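Local coordinates for NADP-dependent alcohol dehydrogenase (Entamoeba histolytica, PDB 2OUI), which probably catalyses the zinc- and NADP-dependent interconversion of alcohols with aldehydes or ketones, working as a tetramer, at residues A[27-32]-A[63-68]. The protein carries 1 engineered substitution. Numbering follows the deposited sequence.
Sequences ALVRPL and GQIVKV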
ATOM      1  N   ALA A  27      33.887  -3.479   8.052  1.00 22.27           N
ATOM      2  CA  ALA A  27      34.843  -4.311   7.294  1.00 22.64           C
ATOM      3  C   ALA A  27      35.673  -3.431   6.391  1.00 21.79           C
ATOM      4  O   ALA A  27      35.212  -2.387   5.937  1.00 20.62           O
ATOM      5  CB  ALA A  27      34.111  -5.368   6.466  1.00 19.81           C
ATOM      6  N   LEU A  28      36.908  -3.844   6.143  1.00 18.16           N
ATOM      7  CA  LEU A  28      37.727  -3.209   5.138  1.00 20.15           C
ATOM      8  C   LEU A  28      37.747  -4.126   3.926  1.00 21.60           C
ATOM      9  O   LEU A  28      37.881  -5.342   4.077  1.00 22.24           O
ATOM     10  CB  LEU A  28      39.149  -2.985   5.649  1.00 20.87           C
ATOM     11  CG  LEU A  28      39.299  -2.083   6.888  1.00 22.97           C
ATOM     12  CD1 LEU A  28      40.767  -1.839   7.148  1.00 23.48           C
ATOM     13  CD2 LEU A  28      38.562  -0.727   6.698  1.00 25.77           C
ATOM     14  N   VAL A  29      37.634  -3.536   2.733  1.00 20.64           N
ATOM     15  CA  VAL A  29      37.425  -4.296   1.502  1.00 20.82           C
ATOM     16  C   VAL A  29      38.395  -3.808   0.418  1.00 22.35           C
ATOM     17  O   VAL A  29      38.613  -2.597   0.276  1.00 21.51           O
ATOM     18  CB  VAL A  29      35.928  -4.124   1.015  1.00 20.24           C
ATOM     19  CG1 VAL A  29      35.658  -4.887  -0.296  1.00 20.21           C
ATOM     20  CG2 VAL A  29      34.954  -4.574   2.081  1.00 18.76           C
ATOM     21  N   ARG A  30      38.991  -4.740  -0.335  1.00 20.84           N
ATOM     22  CA  ARG A  30      39.790  -4.373  -1.517  1.00 19.51           C
ATOM     23  C   ARG A  30      38.970  -4.645  -2.777  1.00 20.43           C
ATOM     24  O   ARG A  30      38.221  -5.636  -2.827  1.00 22.59           O
ATOM     25  CB  ARG A  30      41.125  -5.142  -1.529  1.00 20.46           C
ATOM     26  CG  ARG A  30      41.009  -6.634  -1.776  1.00 20.49           C
ATOM     27  CD  ARG A  30      42.433  -7.283  -1.700  1.00 21.08           C
ATOM     28  NE  ARG A  30      42.433  -8.720  -1.962  1.00 24.69           N
ATOM     29  CZ  ARG A  30      43.512  -9.497  -1.887  1.00 24.25           C
ATOM     30  NH1 ARG A  30      44.682  -8.979  -1.537  1.00 22.74           N
ATOM     31  NH2 ARG A  30      43.425 -10.800  -2.165  1.00 22.68           N
ATOM     32  N   PRO A  31      39.040  -3.740  -3.788  1.00 22.19           N
ATOM     33  CA  PRO A  31      38.194  -3.946  -4.984  1.00 20.90           C
ATOM     34  C   PRO A  31      38.679  -5.048  -5.925  1.00 21.74           C
ATOM     35  O   PRO A  31      39.895  -5.154  -6.172  1.00 21.56           O
ATOM     36  CB  PRO A  31      38.303  -2.601  -5.718  1.00 21.44           C
ATOM     37  CG  PRO A  31      39.685  -2.085  -5.365  1.00 18.99           C
ATOM     38  CD  PRO A  31      39.839  -2.496  -3.885  1.00 23.14           C
ATOM     39  N   LEU A  32      37.729  -5.826  -6.455  1.00 21.03           N
ATOM     40  CA  LEU A  32      37.971  -6.848  -7.485  1.00 21.87           C
ATOM     41  C   LEU A  32      37.378  -6.435  -8.825  1.00 23.23           C
ATOM     42  O   LEU A  32      37.887  -6.800  -9.856  1.00 22.14           O
ATOM     43  CB  LEU A  32      37.339  -8.178  -7.090  1.00 23.05           C
ATOM     44  CG  LEU A  32      37.863  -8.902  -5.847  1.00 25.10           C
ATOM     45  CD1 LEU A  32      37.018 -10.140  -5.645  1.00 27.70           C
ATOM     46  CD2 LEU A  32      39.334  -9.251  -6.020  1.00 30.26           C
ATOM     47  N   GLY A  63      34.071  -6.789  -4.185  1.00 21.06           N
ATOM     48  CA  GLY A  63      35.334  -6.682  -3.477  1.00 22.91           C
ATOM     49  C   GLY A  63      35.625  -7.898  -2.646  1.00 24.42           C
ATOM     50  O   GLY A  63      34.866  -8.864  -2.648  1.00 23.56           O
ATOM     51  N   GLN A  64      36.759  -7.852  -1.968  1.00 22.82           N
ATOM     52  CA  GLN A  64      37.189  -8.953  -1.120  1.00 21.13           C
ATOM     53  C   GLN A  64      37.497  -8.404   0.272  1.00 19.92           C
ATOM     54  O   GLN A  64      38.222  -7.404   0.415  1.00 19.81           O
ATOM     55  CB  GLN A  64      38.430  -9.615  -1.754  1.00 20.53           C
ATOM     56  CG  GLN A  64      38.870 -10.869  -1.021  1.00 23.05           C
ATOM     57  CD  GLN A  64      39.955 -11.624  -1.769  1.00 27.33           C
ATOM     58  OE1 GLN A  64      40.840 -11.012  -2.386  1.00 27.09           O
ATOM     59  NE2 GLN A  64      39.922 -12.959  -1.680  1.00 24.71           N
ATOM     60  N   ILE A  65      36.953  -9.036   1.310  1.00 19.49           N
ATOM     61  CA  ILE A  65      37.233  -8.623   2.700  1.00 19.75           C
ATOM     62  C   ILE A  65      38.703  -8.788   3.081  1.00 21.52           C
ATOM     63  O   ILE A  65      39.252  -9.873   2.923  1.00 22.72           O
ATOM     64  CB  ILE A  65      36.394  -9.443   3.711  1.00 21.43           C
ATOM     65  CG1 ILE A  65      34.920  -9.484   3.280  1.00 28.81           C
ATOM     66  CG2 ILE A  65      36.565  -8.901   5.150  1.00 19.60           C
ATOM     67  CD1 ILE A  65      34.229  -8.161   3.321  1.00 30.75           C
ATOM     68  N   VAL A  66      39.315  -7.711   3.592  1.00 20.61           N
ATOM     69  CA  VAL A  66      40.707  -7.761   4.082  1.00 21.64           C
ATOM     70  C   VAL A  66      40.787  -7.608   5.602  1.00 22.76           C
ATOM     71  O   VAL A  66      41.794  -7.953   6.204  1.00 22.66           O
ATOM     72  CB  VAL A  66      41.655  -6.733   3.371  1.00 19.81           C
ATOM     73  CG1 VAL A  66      41.732  -7.041   1.897  1.00 20.98           C
ATOM     74  CG2 VAL A  66      41.185  -5.283   3.587  1.00 23.71           C
ATOM     75  N   LYS A  67      39.722  -7.095   6.228  1.00 22.34           N
ATOM     76  CA  LYS A  67      39.687  -6.971   7.692  1.00 21.17           C
ATOM     77  C   LYS A  67      38.262  -6.897   8.152  1.00 23.18           C
ATOM     78  O   LYS A  67      37.454  -6.263   7.493  1.00 22.79           O
ATOM     79  CB  LYS A  67      40.387  -5.698   8.135  1.00 21.63           C
ATOM     80  CG  LYS A  67      40.642  -5.602   9.662  1.00 24.50           C
ATOM     81  CD  LYS A  67      41.397  -4.331  10.009  1.00 25.10           C
ATOM     82  CE  LYS A  67      41.732  -4.257  11.507  1.00 36.08           C
ATOM     83  NZ  LYS A  67      42.360  -5.524  12.015  1.00 43.02           N
ATOM     84  N   VAL A  68      37.937  -7.543   9.268  1.00 24.37           N
ATOM     85  CA  VAL A  68      36.586  -7.377   9.851  1.00 23.11           C
ATOM     86  C   VAL A  68      36.678  -6.942  11.305  1.00 23.70           C
ATOM     87  O   VAL A  68      37.616  -7.321  12.004  1.00 23.83           O
ATOM     88  CB  VAL A  68      35.711  -8.678   9.777  1.00 24.45           C
ATOM     89  CG1 VAL A  68      35.445  -9.114   8.333  1.00 23.16           C
ATOM     90  CG2 VAL A  68      36.327  -9.812  10.591  1.00 25.16           C
TER
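Leu-28 faces both Val-66 and Lys-67 in a classic beta bulge, a worked example of how one extra residue reshapes an antiparallel pair, here in the GroES-like domain. Leu-28 O takes a bond from Val-66 N at 2.8 Å and a weak one from Lys-67 N, while Leu-28 N donates to Lys-67 O. Beyond the bulge regular pairing resumes, with Arg-30 and Gln-64 bonded both ways through their backbones. Ala-27, Val-29 and Ile-65 are buried together, with Val-29 CG2 3.9 Å from Ile-65 CD1 and Val-81 and Leu-133 packed on Ile-65. Gly-63 CA lies 3.7 Å from Val-29 CG1. The solvent side is looser: exposed Lys-67 runs alongside Leu-28 before its amine bends away, and partly exposed Val-66 lays CG1 against Arg-30 CD. With Gln-64 CG anti to the backbone N (chi1 -174°), its extended chain runs beside that of Arg-30, whose guanidinium is also salt-bridged to Asp-355 and in cation-pi contact with Tyr-353. Gln-64 NE2 is held by Gly-78 O and Glu-356 O; on the same amide, turned 48° from the guanidinium, OE1 accepts hydrogen bonds from Arg-30 NE at 2.8 Å and Arg-30 NH2 at 2.6 Å, both from the same face of the amide plane.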